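Local coordinates for protein Poly(Beta-D-mannuronate) lyase (Pseudopedobacter saltans, PDB 7O79) that probably cleaves poly(beta-D-mannuronate), the mannuronate-rich part of alginate, by an eliminative lyase reaction, using a long parallel beta-helix as its scaffold, at residues A[310-315]-A[346-351]; A[294-299]-A[306-311]; A[259-264]-A[281-286]; A[337-342]-A[372-377]. All blocks are in the same frame, centred on the assembly; numbering follows the deposited sequence.

Contact 1 (A[310-315]-A[346-351])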
loop_
_atom_site.group_PDB
_atom_site.type_symbol
_atom_site.label_atom_id
_atom_site.label_comp_id
_atom_site.label_asym_id
_atom_site.label_seq_id
_atom_site.Cartn_x
_atom_site.Cartn_y
_atom_site.Cartn_z
ATOM N N PRO A 310 -7.429 -8.202 -18.597
ATOM C CA PRO A 310 -8.022 -9.182 -17.682
ATOM C C PRO A 310 -8.480 -8.505 -16.408
ATOM O O PRO A 310 -7.927 -7.487 -15.983
ATOM C CB PRO A 310 -6.885 -10.181 -17.408
ATOM C CG PRO A 310 -5.666 -9.619 -17.992
ATOM C CD PRO A 310 -5.964 -8.349 -18.710
ATOM N N ARG A 311 -9.521 -9.095 -15.807
ATOM C CA ARG A 311 -9.943 -8.694 -14.468
ATOM C C ARG A 311 -8.819 -8.900 -13.456
ATOM O O ARG A 311 -8.620 -8.066 -12.565
ATOM C CB ARG A 311 -11.186 -9.485 -14.054
ATOM C CG ARG A 311 -12.507 -8.941 -14.657
ATOM C CD ARG A 311 -13.604 -9.996 -14.574
ATOM N NE ARG A 311 -14.891 -9.411 -14.957
ATOM C CZ ARG A 311 -15.360 -9.385 -16.202
ATOM N NH1 ARG A 311 -14.665 -9.944 -17.189
ATOM N NH2 ARG A 311 -16.526 -8.812 -16.461
ATOM N N TYR A 312 -8.087 -10.016 -13.571
ATOM C CA TYR A 312 -6.916 -10.319 -12.739
ATOM C C TYR A 312 -5.792 -10.843 -13.631
ATOM O O TYR A 312 -6.034 -11.690 -14.494
ATOM C CB TYR A 312 -7.251 -11.359 -11.642
ATOM C CG TYR A 312 -8.172 -10.808 -10.568
ATOM C CD1 TYR A 312 -9.554 -10.804 -10.753
ATOM C CD2 TYR A 312 -7.663 -10.265 -9.387
ATOM C CE1 TYR A 312 -10.407 -10.274 -9.802
ATOM C CE2 TYR A 312 -8.513 -9.749 -8.413
ATOM C CZ TYR A 312 -9.890 -9.757 -8.637
ATOM O OH TYR A 312 -10.764 -9.257 -7.699
ATOM N N GLY A 313 -4.573 -10.344 -13.433
ATOM C CA GLY A 313 -3.433 -10.865 -14.182
ATOM C C GLY A 313 -3.036 -12.274 -13.754
ATOM O O GLY A 313 -2.997 -12.605 -12.568
ATOM N N HIS A 314 -2.736 -13.111 -14.746
ATOM C CA HIS A 314 -2.225 -14.456 -14.513
ATOM C C HIS A 314 -0.980 -14.389 -13.625
ATOM O O HIS A 314 -0.087 -13.577 -13.865
ATOM C CB HIS A 314 -1.886 -15.079 -15.874
ATOM C CG HIS A 314 -1.702 -16.565 -15.857
ATOM N ND1 HIS A 314 -1.369 -17.277 -16.989
ATOM C CD2 HIS A 314 -1.828 -17.477 -14.861
ATOM C CE1 HIS A 314 -1.296 -18.563 -16.693
ATOM N NE2 HIS A 314 -1.564 -18.710 -15.407
ATOM N N VAL A 315 -0.936 -15.206 -12.571
ATOM C CA VAL A 315 0.220 -15.225 -11.669
ATOM C C VAL A 315 1.236 -16.212 -12.236
ATOM O O VAL A 315 1.097 -17.438 -12.109
ATOM C CB VAL A 315 -0.159 -15.577 -10.227
ATOM C CG1 VAL A 315 1.091 -15.548 -9.337
ATOM C CG2 VAL A 315 -1.185 -14.593 -9.662
ATOM N N ASP A 346 -17.114 -13.720 -16.521
ATOM C CA ASP A 346 -15.669 -13.658 -16.366
ATOM C C ASP A 346 -15.078 -15.002 -16.757
ATOM O O ASP A 346 -15.756 -16.037 -16.780
ATOM C CB ASP A 346 -15.236 -13.312 -14.929
ATOM C CG ASP A 346 -15.533 -14.425 -13.932
ATOM O OD1 ASP A 346 -14.806 -15.447 -13.967
ATOM O OD2 ASP A 346 -16.403 -14.245 -13.057
ATOM N N GLN A 347 -13.787 -14.981 -17.041
ATOM C CA GLN A 347 -13.044 -16.166 -17.424
ATOM C C GLN A 347 -11.861 -16.346 -16.472
ATOM O O GLN A 347 -10.758 -16.687 -16.887
ATOM C CB GLN A 347 -12.622 -16.067 -18.897
ATOM C CG GLN A 347 -13.848 -15.788 -19.805
ATOM C CD GLN A 347 -13.600 -15.874 -21.315
ATOM O OE1 GLN A 347 -14.491 -16.264 -22.056
ATOM N NE2 GLN A 347 -12.410 -15.489 -21.769
ATOM N N ARG A 348 -12.103 -16.100 -15.170
ATOM C CA ARG A 348 -11.088 -16.192 -14.111
ATOM C C ARG A 348 -10.732 -17.638 -13.767
ATOM O O ARG A 348 -11.034 -18.164 -12.687
ATOM C CB ARG A 348 -11.546 -15.441 -12.870
ATOM C CG ARG A 348 -11.706 -13.947 -13.082
ATOM C CD ARG A 348 -12.548 -13.415 -11.970
ATOM N NE ARG A 348 -11.850 -13.553 -10.703
ATOM C CZ ARG A 348 -12.245 -12.953 -9.591
ATOM N NH1 ARG A 348 -13.351 -12.204 -9.619
ATOM N NH2 ARG A 348 -11.557 -13.121 -8.464
ATOM N N MET A 349 -10.023 -18.243 -14.697
ATOM C CA MET A 349 -9.636 -19.639 -14.713
ATOM C C MET A 349 -8.167 -19.931 -15.022
ATOM O O MET A 349 -7.809 -21.103 -15.201
ATOM C CB MET A 349 -10.587 -20.377 -15.657
ATOM C CG MET A 349 -10.582 -19.715 -17.059
ATOM S SD MET A 349 -9.311 -19.858 -18.208
ATOM C CE MET A 349 -9.380 -21.567 -18.713
ATOM N N LEU A 350 -7.284 -18.936 -14.987
ATOM C CA LEU A 350 -5.867 -19.160 -15.241
ATOM C C LEU A 350 -5.186 -19.507 -13.916
ATOM O O LEU A 350 -4.985 -18.641 -13.063
ATOM C CB LEU A 350 -5.242 -17.933 -15.904
ATOM C CG LEU A 350 -5.789 -17.626 -17.308
ATOM C CD1 LEU A 350 -5.185 -16.351 -17.855
ATOM C CD2 LEU A 350 -5.564 -18.791 -18.297
ATOM N N LEU A 351 -4.832 -20.775 -13.749
ATOM C CA LEU A 351 -4.127 -21.210 -12.559
ATOM C C LEU A 351 -2.693 -20.674 -12.574
ATOM O O LEU A 351 -2.075 -20.577 -13.636
ATOM C CB LEU A 351 -4.113 -22.733 -12.506
ATOM C CG LEU A 351 -5.500 -23.354 -12.365
ATOM C CD1 LEU A 351 -5.404 -24.863 -12.385
ATOM C CD2 LEU A 351 -6.142 -22.868 -11.059
HETATM O O HOH W 1 -2.798 -16.994 -11.746
#
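Tyr312 and His314 lie against Arg348 and Leu350 where two long loops thrown out by the parallel beta-helix run side by side, one leading into strand 319-328 and the other following strand 333-337. The only direct hydrogen bond between the two segments comes from the His314 imidazole. Its NE2 donates to Leu351 O at 2.6 Å; the oxygen lies close to the ring plane, while the nitrogen stands 42° out of the carbonyl plane. One ring face is covered by Leu350 CB, 3.7 Å from the centroid, a CH-pi contact. With CG anti to the backbone N (chi1 -164°), the ring swings across to the other loop. A water joins Val315 N to Leu350 O nearby. At Tyr312, CE1 sits over the centre of the Arg348 guanidinium, 3.3 Å from Arg348 CZ, with the two planes 32° apart; the bend of the Arg348 chain at chi3 brings that group round. Arg311 CD packs on Asp346 CB at 3.7 Å, yet the polar end of Arg311 goes to Glu297 O. Asp346 OD1 accepts from Arg348 N in an Asx turn and from Asn340 ND2. Replacing His314 with an alanine would probably leave Leu351 O without this donor and uncover Leu350 CB. The contact thus divides its chemistry: a single direct hydrogen bond and a water fix one end, while carbon and guanidinium surfaces fill the other.

Contact 2 (A[294-299]-A[306-311]); sequences DKYEPI and LGRVPR
Ile299 and Val309 meet across a short, loosely paired antiparallel hairpin, strands 299-300 and 308-309, carried on a surface loop of the beta-helix. Val309 N donates to Ile299 O at 2.9 Å, and Ile299 CG2 touches Val309 CG2 at 3.7 Å. A water ties the hairpin further, accepting from Tyr296 OH and Ile299 N and donating to Val309 O. Beside it, Arg311 grips one atom with two nitrogens: NH2 and NH1 lie 2.8 and 2.9 Å from Glu297 O, which is 12° out of the guanidinium plane. The NH2 approach is in the carbonyl plane, whereas NH1 comes from 36° above it. Ile299 CD1 covers the centre of one guanidinium face, 3.9 Å from Arg311 CZ. Across the hairpin, the extended chain of Arg308 runs past Pro298 and Tyr296; its CD is 3.5 Å from Pro298 CB, and its NE goes on to bond Ile288 O. Arg311 NH1 also forms a salt bridge with Glu286. One guanidinium is therefore shared between a neutral backbone carbonyl in the hairpin and a carboxylate outside it, which would probably fix its orientation and balance its charge.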
loop_
_atom_site.group_PDB
_atom_site.type_symbol
_atom_site.label_atom_id
_atom_site.label_comp_id
_atom_site.label_asym_id
_atom_site.label_seq_id
_atom_site.Cartn_x
_atom_site.Cartn_y
_atom_site.Cartn_z
ATOM N N ASP A 294 -20.578 -17.443 -24.879
ATOM C CA ASP A 294 -21.239 -16.233 -25.356
ATOM C C ASP A 294 -21.482 -15.212 -24.260
ATOM O O ASP A 294 -21.949 -14.111 -24.567
ATOM C CB ASP A 294 -22.566 -16.587 -26.018
ATOM C CG ASP A 294 -22.365 -17.386 -27.275
ATOM O OD1 ASP A 294 -21.326 -17.170 -27.913
ATOM O OD2 ASP A 294 -23.225 -18.218 -27.631
ATOM N N LYS A 295 -21.179 -15.544 -23.004
ATOM C CA LYS A 295 -21.513 -14.681 -21.876
ATOM C C LYS A 295 -20.374 -13.765 -21.447
ATOM O O LYS A 295 -20.595 -12.902 -20.587
ATOM C CB LYS A 295 -21.965 -15.531 -20.678
ATOM C CG LYS A 295 -23.092 -16.499 -21.049
ATOM C CD LYS A 295 -24.021 -16.748 -19.896
ATOM C CE LYS A 295 -25.239 -17.586 -20.339
ATOM N NZ LYS A 295 -25.951 -16.972 -21.501
ATOM N N TYR A 296 -19.184 -13.922 -22.029
ATOM C CA TYR A 296 -18.015 -13.144 -21.627
ATOM C C TYR A 296 -18.275 -11.653 -21.760
ATOM O O TYR A 296 -18.674 -11.176 -22.826
ATOM C CB TYR A 296 -16.808 -13.568 -22.466
ATOM C CG TYR A 296 -15.515 -12.825 -22.189
ATOM C CD1 TYR A 296 -15.112 -12.517 -20.899
ATOM C CD2 TYR A 296 -14.675 -12.476 -23.230
ATOM C CE1 TYR A 296 -13.904 -11.846 -20.662
ATOM C CE2 TYR A 296 -13.470 -11.823 -23.006
ATOM C CZ TYR A 296 -13.092 -11.505 -21.738
ATOM O OH TYR A 296 -11.898 -10.842 -21.554
ATOM N N GLU A 297 -18.066 -10.917 -20.658
ATOM C CA GLU A 297 -18.147 -9.459 -20.645
ATOM C C GLU A 297 -16.748 -8.911 -20.383
ATOM O O GLU A 297 -16.333 -8.760 -19.217
ATOM C CB GLU A 297 -19.141 -8.963 -19.589
ATOM C CG GLU A 297 -20.520 -9.631 -19.717
ATOM C CD GLU A 297 -21.478 -9.285 -18.571
ATOM O OE1 GLU A 297 -22.707 -9.419 -18.769
ATOM O OE2 GLU A 297 -21.009 -8.836 -17.501
ATOM N N PRO A 298 -15.984 -8.589 -21.425
ATOM C CA PRO A 298 -14.600 -8.149 -21.217
ATOM C C PRO A 298 -14.512 -6.775 -20.581
ATOM O O PRO A 298 -15.394 -5.927 -20.734
ATOM C CB PRO A 298 -14.018 -8.141 -22.636
ATOM C CG PRO A 298 -15.203 -7.859 -23.514
ATOM C CD PRO A 298 -16.361 -8.591 -22.852
ATOM N N ILE A 299 -13.423 -6.570 -19.843
ATOM C CA ILE A 299 -13.056 -5.247 -19.352
ATOM C C ILE A 299 -12.383 -4.530 -20.518
ATOM O O ILE A 299 -11.317 -4.946 -20.973
ATOM C CB ILE A 299 -12.121 -5.321 -18.137
ATOM C CG1 ILE A 299 -12.718 -6.190 -17.011
ATOM C CG2 ILE A 299 -11.770 -3.923 -17.650
ATOM C CD1 ILE A 299 -14.030 -5.674 -16.405
ATOM N N LEU A 306 -5.831 -6.382 -27.657
ATOM C CA LEU A 306 -7.148 -6.959 -27.894
ATOM C C LEU A 306 -8.277 -5.983 -27.639
ATOM O O LEU A 306 -9.446 -6.350 -27.813
ATOM C CB LEU A 306 -7.355 -8.210 -27.028
ATOM C CG LEU A 306 -6.344 -9.307 -27.377
ATOM C CD1 LEU A 306 -6.156 -10.289 -26.206
ATOM C CD2 LEU A 306 -6.744 -10.011 -28.676
ATOM N N GLY A 307 -7.966 -4.759 -27.236
ATOM C CA GLY A 307 -9.003 -3.838 -26.823
ATOM C C GLY A 307 -9.582 -4.132 -25.463
ATOM O O GLY A 307 -10.663 -3.631 -25.146
ATOM N N ARG A 308 -8.902 -4.941 -24.646
ATOM C CA ARG A 308 -9.446 -5.361 -23.361
ATOM C C ARG A 308 -8.299 -5.790 -22.453
ATOM O O ARG A 308 -7.189 -6.026 -22.918
ATOM C CB ARG A 308 -10.463 -6.491 -23.548
ATOM C CG ARG A 308 -9.933 -7.702 -24.281
ATOM C CD ARG A 308 -11.011 -8.771 -24.409
ATOM N NE ARG A 308 -10.615 -9.885 -25.272
ATOM C CZ ARG A 308 -10.986 -10.004 -26.544
ATOM N NH1 ARG A 308 -11.737 -9.063 -27.099
ATOM N NH2 ARG A 308 -10.589 -11.045 -27.269
ATOM N N VAL A 309 -8.577 -5.867 -21.148
ATOM C CA VAL A 309 -7.595 -6.317 -20.161
ATOM C C VAL A 309 -8.243 -7.398 -19.281
ATOM O O VAL A 309 -9.470 -7.518 -19.235
ATOM C CB VAL A 309 -7.066 -5.151 -19.293
ATOM C CG1 VAL A 309 -6.348 -4.126 -20.162
ATOM C CG2 VAL A 309 -8.205 -4.499 -18.502
ATOM N N PRO A 310 -7.429 -8.202 -18.597
ATOM C CA PRO A 310 -8.022 -9.182 -17.682
ATOM C C PRO A 310 -8.480 -8.505 -16.408
ATOM O O PRO A 310 -7.927 -7.487 -15.983
ATOM C CB PRO A 310 -6.885 -10.181 -17.408
ATOM C CG PRO A 310 -5.666 -9.619 -17.992
ATOM C CD PRO A 310 -5.964 -8.349 -18.710
ATOM N N ARG A 311 -9.521 -9.095 -15.807
ATOM C CA ARG A 311 -9.943 -8.694 -14.468
ATOM C C ARG A 311 -8.819 -8.900 -13.456
ATOM O O ARG A 311 -8.620 -8.066 -12.565
ATOM C CB ARG A 311 -11.186 -9.485 -14.054
ATOM C CG ARG A 311 -12.507 -8.941 -14.657
ATOM C CD ARG A 311 -13.604 -9.996 -14.574
ATOM N NE ARG A 311 -14.891 -9.411 -14.957
ATOM C CZ ARG A 311 -15.360 -9.385 -16.202
ATOM N NH1 ARG A 311 -14.665 -9.944 -17.189
ATOM N NH2 ARG A 311 -16.526 -8.812 -16.461
HETATM O O HOH W 2 -11.819 -9.119 -19.322
#

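Contact 3 (A[259-264]-A[281-286]); sequences RLAGQG and ILICGE
Leu260 and Leu282 are paired on neighbouring parallel strands, 255-260 and 280-283, in successive coils of the parallel beta-helix typical of polysaccharide lyase family 6. The tight part is the backbone, together with one side-chain contact just past the end of strand 255-260. Leu260 N donates to Ile281 O at 2.8 Å, and Ile283 N returns a bond to Leu260 O at 3.0 Å that is almost straight, 176° at the hydrogen. Ala261 CB meets Ile283 CG2 at 3.6 Å; with CG1 of Ile283 anti to its backbone N (chi1 -155°), CG2 occupies the place between N and carbonyl carbon, close to Leu260 O as well. Both leucines turn to one face of the sheet, where each also packs on Tyr320 of strand 319-328, though they touch each other only lightly. The partly exposed side belongs to Arg259 and Ile281, with approaches of about 4 Å: Arg259 CD is 4.0 Å from Ile281 CG2, and Arg259 NH1 is 4.1 Å from Ile283 CD1. The arginine chain bends at chi3 (81°), and its NE donates to Tyr256 OH, with a long, weak ion pair from NH2 to Glu209. A leucine in place of Arg259 would probably leave Tyr256 OH without that donor and Ile283 CD1 without its guanidinium neighbour. Between Arg259 and Ile281 the backbones draw close, Arg259 CA lying 3.3 Å from Ile281 O in a CA-H...O contact.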
loop_
_atom_site.group_PDB
_atom_site.type_symbol
_atom_site.label_atom_id
_atom_site.label_comp_id
_atom_site.label_asym_id
_atom_site.label_seq_id
_atom_site.Cartn_x
_atom_site.Cartn_y
_atom_site.Cartn_z
ATOM N N ARG A 259 -1.388 -11.247 -0.860
ATOM C CA ARG A 259 -2.190 -11.696 -1.992
ATOM C C ARG A 259 -1.727 -11.016 -3.276
ATOM O O ARG A 259 -1.561 -9.791 -3.309
ATOM C CB ARG A 259 -3.667 -11.416 -1.752
ATOM C CG ARG A 259 -4.487 -11.435 -3.011
ATOM C CD ARG A 259 -5.946 -11.707 -2.721
ATOM N NE ARG A 259 -6.706 -10.541 -2.274
ATOM C CZ ARG A 259 -7.305 -9.655 -3.073
ATOM N NH1 ARG A 259 -7.182 -9.739 -4.397
ATOM N NH2 ARG A 259 -8.020 -8.664 -2.544
ATOM N N LEU A 260 -1.515 -11.809 -4.336
ATOM C CA LEU A 260 -0.978 -11.282 -5.585
ATOM C C LEU A 260 -1.818 -11.708 -6.779
ATOM O O LEU A 260 -2.265 -12.860 -6.859
ATOM C CB LEU A 260 0.462 -11.758 -5.871
ATOM C CG LEU A 260 1.679 -11.086 -5.231
ATOM C CD1 LEU A 260 1.760 -9.606 -5.645
ATOM C CD2 LEU A 260 1.697 -11.266 -3.743
ATOM N N ALA A 261 -1.973 -10.786 -7.731
ATOM C CA ALA A 261 -2.199 -11.114 -9.139
ATOM C C ALA A 261 -1.011 -10.606 -9.949
ATOM O O ALA A 261 -0.358 -9.631 -9.562
ATOM C CB ALA A 261 -3.495 -10.482 -9.664
ATOM N N GLY A 262 -0.719 -11.262 -11.075
ATOM C CA GLY A 262 0.260 -10.738 -12.011
ATOM C C GLY A 262 1.583 -11.493 -11.980
ATOM O O GLY A 262 1.789 -12.442 -11.218
ATOM N N GLN A 263 2.495 -11.041 -12.840
ATOM C CA GLN A 263 3.676 -11.827 -13.146
ATOM C C GLN A 263 4.944 -11.159 -12.628
ATOM O O GLN A 263 5.013 -9.935 -12.475
ATOM C CB GLN A 263 3.791 -12.085 -14.654
ATOM C CG GLN A 263 4.077 -10.850 -15.492
ATOM C CD GLN A 263 4.155 -11.173 -16.992
ATOM O OE1 GLN A 263 3.129 -11.409 -17.642
ATOM N NE2 GLN A 263 5.369 -11.187 -17.536
ATOM N N GLY A 264 5.940 -11.996 -12.342
ATOM C CA GLY A 264 7.275 -11.525 -12.050
ATOM C C GLY A 264 7.492 -10.995 -10.657
ATOM O O GLY A 264 8.522 -10.349 -10.421
ATOM N N ILE A 281 -1.801 -15.720 -0.998
ATOM C CA ILE A 281 -2.805 -16.057 -2.002
ATOM C C ILE A 281 -2.258 -15.690 -3.368
ATOM O O ILE A 281 -1.944 -14.523 -3.621
ATOM C CB ILE A 281 -4.135 -15.342 -1.756
ATOM C CG1 ILE A 281 -4.766 -15.801 -0.432
ATOM C CG2 ILE A 281 -5.087 -15.556 -2.953
ATOM C CD1 ILE A 281 -5.865 -14.838 0.080
ATOM N N LEU A 282 -2.149 -16.684 -4.245
ATOM C CA LEU A 282 -1.849 -16.473 -5.655
ATOM C C LEU A 282 -3.172 -16.620 -6.395
ATOM O O LEU A 282 -3.698 -17.734 -6.501
ATOM C CB LEU A 282 -0.835 -17.500 -6.144
ATOM C CG LEU A 282 0.471 -17.537 -5.349
ATOM C CD1 LEU A 282 1.491 -18.341 -6.117
ATOM C CD2 LEU A 282 0.982 -16.145 -5.028
ATOM N N ILE A 283 -3.731 -15.504 -6.882
ATOM C CA ILE A 283 -5.103 -15.535 -7.390
ATOM C C ILE A 283 -5.111 -15.990 -8.847
ATOM O O ILE A 283 -4.119 -15.857 -9.574
ATOM C CB ILE A 283 -5.784 -14.158 -7.212
ATOM C CG1 ILE A 283 -7.316 -14.311 -7.146
ATOM C CG2 ILE A 283 -5.361 -13.204 -8.309
ATOM C CD1 ILE A 283 -8.057 -13.109 -6.585
ATOM N N CYS A 284 -6.232 -16.558 -9.282
ATOM C CA CYS A 284 -6.334 -17.013 -10.662
ATOM C C CYS A 284 -6.509 -15.824 -11.603
ATOM O O CYS A 284 -7.217 -14.861 -11.297
ATOM C CB CYS A 284 -7.507 -17.982 -10.829
ATOM S SG CYS A 284 -7.369 -19.533 -9.917
ATOM N N GLY A 285 -5.852 -15.887 -12.740
ATOM C CA GLY A 285 -5.955 -14.819 -13.708
ATOM C C GLY A 285 -7.113 -15.046 -14.657
ATOM O O GLY A 285 -7.689 -16.137 -14.728
ATOM N N GLU A 286 -7.429 -14.002 -15.415
ATOM C CA GLU A 286 -8.507 -14.062 -16.390
ATOM C C GLU A 286 -7.982 -14.273 -17.804
ATOM O O GLU A 286 -7.105 -13.537 -18.266
ATOM C CB GLU A 286 -9.362 -12.799 -16.350
ATOM C CG GLU A 286 -10.592 -13.007 -17.211
ATOM C CD GLU A 286 -11.574 -11.876 -17.159
ATOM O OE1 GLU A 286 -11.173 -10.695 -17.282
ATOM O OE2 GLU A 286 -12.767 -12.193 -17.026
#

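Contact 4 (A[337-342]-A[372-377]); sequences GSYNGN and QATSPS
Tyr339 reaches across to Thr374 and Ser377, and its whole length is used. At the far end, the hydroxyl accepts a hydrogen bond from Ser377 N, with Tyr339 OH 2.9 Å from that nitrogen and an N-H...O angle of 169°. Beside that bond, Tyr339 OH also lies 3.6 Å from Pro376 CA. At the near end, Thr374 CG2 approaches the ring obliquely, 3.6 Å from Tyr339 CG. The phenol can span this distance because its ring leaves the main chain anti to the backbone N (chi1 -177°). Alongside, Ser377 OG makes a weak bond to Gly341 O at 3.3 Å. Gly341 presses close here: a beta carbon at this position would fall 2.8 Å from Ser377 CB, a clash, so the geometry calls for glycine.

The next shell sets these groups in place. Thr374 OG1 bonds to Gly336 O, which fixes the threonine so that its methyl faces the tyrosine, and Ser377 OG has its stronger partner in Asn379 N. Asn340 OD1 accepts from Asn342 N at 2.9 Å, an Asx turn that shapes the chain around Gly341. Asn342 OD1 reaches Asn379 ND2. Tyr339 also packs on Cys284 and Leu351, and Gly337 is backbone-bonded to Leu282 and Cys284.

Both segments leave adjacent parallel strands, 333-337 and 371-373, the latter outermost in its sheet, so this is loop-to-loop packing between successive coils near one end of a parallel beta-helix.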
loop_
_atom_site.group_PDB
_atom_site.type_symbol
_atom_site.label_atom_id
_atom_site.label_comp_id
_atom_site.label_asym_id
_atom_site.label_seq_id
_atom_site.Cartn_x
_atom_site.Cartn_y
_atom_site.Cartn_z
ATOM N N GLY A 337 -6.312 -18.956 -5.787
ATOM C CA GLY A 337 -7.489 -18.397 -5.151
ATOM C C GLY A 337 -8.499 -17.913 -6.178
ATOM O O GLY A 337 -8.152 -17.591 -7.312
ATOM N N SER A 338 -9.772 -17.883 -5.764
ATOM C CA SER A 338 -10.887 -17.336 -6.561
ATOM C C SER A 338 -10.935 -17.913 -7.974
ATOM O O SER A 338 -10.974 -17.193 -8.978
ATOM C CB SER A 338 -10.840 -15.817 -6.602
ATOM O OG SER A 338 -10.729 -15.312 -5.290
ATOM N N TYR A 339 -10.949 -19.238 -8.038
ATOM C CA TYR A 339 -11.072 -19.945 -9.301
ATOM C C TYR A 339 -12.530 -19.995 -9.733
ATOM O O TYR A 339 -13.424 -20.263 -8.921
ATOM C CB TYR A 339 -10.523 -21.360 -9.152
ATOM C CG TYR A 339 -10.506 -22.215 -10.416
ATOM C CD1 TYR A 339 -9.643 -21.926 -11.468
ATOM C CD2 TYR A 339 -11.326 -23.342 -10.527
ATOM C CE1 TYR A 339 -9.600 -22.735 -12.614
ATOM C CE2 TYR A 339 -11.305 -24.146 -11.658
ATOM C CZ TYR A 339 -10.433 -23.849 -12.700
ATOM O OH TYR A 339 -10.405 -24.650 -13.827
ATOM N N ASN A 340 -12.769 -19.726 -11.017
ATOM C CA ASN A 340 -14.088 -19.887 -11.625
ATOM C C ASN A 340 -13.965 -20.989 -12.666
ATOM O O ASN A 340 -13.486 -20.744 -13.777
ATOM C CB ASN A 340 -14.590 -18.592 -12.249
ATOM C CG ASN A 340 -15.893 -18.788 -13.002
ATOM O OD1 ASN A 340 -16.607 -19.776 -12.784
ATOM N ND2 ASN A 340 -16.215 -17.851 -13.885
ATOM N N GLY A 341 -14.383 -22.201 -12.305
ATOM C CA GLY A 341 -14.381 -23.292 -13.251
ATOM C C GLY A 341 -15.543 -23.309 -14.228
ATOM O O GLY A 341 -15.618 -24.213 -15.063
ATOM N N ASN A 342 -16.460 -22.341 -14.146
ATOM C CA ASN A 342 -17.599 -22.244 -15.058
ATOM C C ASN A 342 -17.522 -20.877 -15.714
ATOM O O ASN A 342 -18.197 -19.922 -15.284
ATOM C CB ASN A 342 -18.936 -22.444 -14.351
ATOM C CG ASN A 342 -19.094 -23.847 -13.812
ATOM O OD1 ASN A 342 -18.848 -24.832 -14.516
ATOM N ND2 ASN A 342 -19.522 -23.951 -12.560
ATOM N N GLN A 372 -2.391 -25.302 -0.579
ATOM C CA GLN A 372 -3.676 -25.624 -1.178
ATOM C C GLN A 372 -3.591 -25.178 -2.628
ATOM O O GLN A 372 -3.490 -23.978 -2.892
ATOM C CB GLN A 372 -4.786 -24.896 -0.435
ATOM C CG GLN A 372 -6.135 -24.929 -1.083
ATOM C CD GLN A 372 -7.146 -24.185 -0.253
ATOM O OE1 GLN A 372 -7.290 -24.431 0.953
ATOM N NE2 GLN A 372 -7.842 -23.241 -0.881
ATOM N N ALA A 373 -3.616 -26.125 -3.565
ATOM C CA ALA A 373 -3.534 -25.810 -4.989
ATOM C C ALA A 373 -4.849 -26.161 -5.669
ATOM O O ALA A 373 -5.268 -27.323 -5.662
ATOM C CB ALA A 373 -2.373 -26.547 -5.649
ATOM N N THR A 374 -5.502 -25.163 -6.256
ATOM C CA THR A 374 -6.750 -25.432 -6.956
ATOM C C THR A 374 -6.493 -26.348 -8.151
ATOM O O THR A 374 -5.541 -26.152 -8.914
ATOM C CB THR A 374 -7.402 -24.127 -7.399
ATOM O OG1 THR A 374 -7.751 -23.366 -6.242
ATOM C CG2 THR A 374 -8.669 -24.400 -8.179
ATOM N N SER A 375 -7.319 -27.392 -8.277
ATOM C CA SER A 375 -7.114 -28.233 -9.438
ATOM C C SER A 375 -8.089 -27.846 -10.546
ATOM O O SER A 375 -9.181 -27.337 -10.272
ATOM C CB SER A 375 -7.284 -29.709 -9.059
ATOM O OG SER A 375 -8.654 -30.042 -8.944
ATOM N N PRO A 376 -7.701 -28.030 -11.807
ATOM C CA PRO A 376 -8.556 -27.577 -12.908
ATOM C C PRO A 376 -9.948 -28.185 -12.829
ATOM O O PRO A 376 -10.131 -29.328 -12.405
ATOM C CB PRO A 376 -7.808 -28.055 -14.156
ATOM C CG PRO A 376 -6.385 -28.144 -13.715
ATOM C CD PRO A 376 -6.430 -28.596 -12.293
ATOM N N SER A 377 -10.936 -27.380 -13.200
ATOM C CA SER A 377 -12.270 -27.887 -13.471
ATOM C C SER A 377 -12.227 -28.980 -14.539
ATOM O O SER A 377 -11.309 -29.046 -15.363
ATOM C CB SER A 377 -13.162 -26.740 -13.934
ATOM O OG SER A 377 -14.313 -27.230 -14.577
#

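In the fold
Contact 3 is the buried one, and its regular backbone pairing belongs to the parallel coils themselves; contacts 1, 2 and 4 lie at the surface in the loops that leave them, where side chains bond to main-chain atoms. Contacts 3 and 4 reach the same sheet, since Gly337 pairs with Leu282 and Cys284. Contact 1, centred about 8 Å from contact 3, extends it outward through backbone bonds to Gly285 and Glu286. Contacts 1 and 2 share Arg311, whose salt bridge to Glu286 ties the hairpin to the 281-286 segment. Asp346 and Arg348 join contact 1 to contact 4, whereas contacts 2 and 4 do not touch, their centres about 19 Å apart.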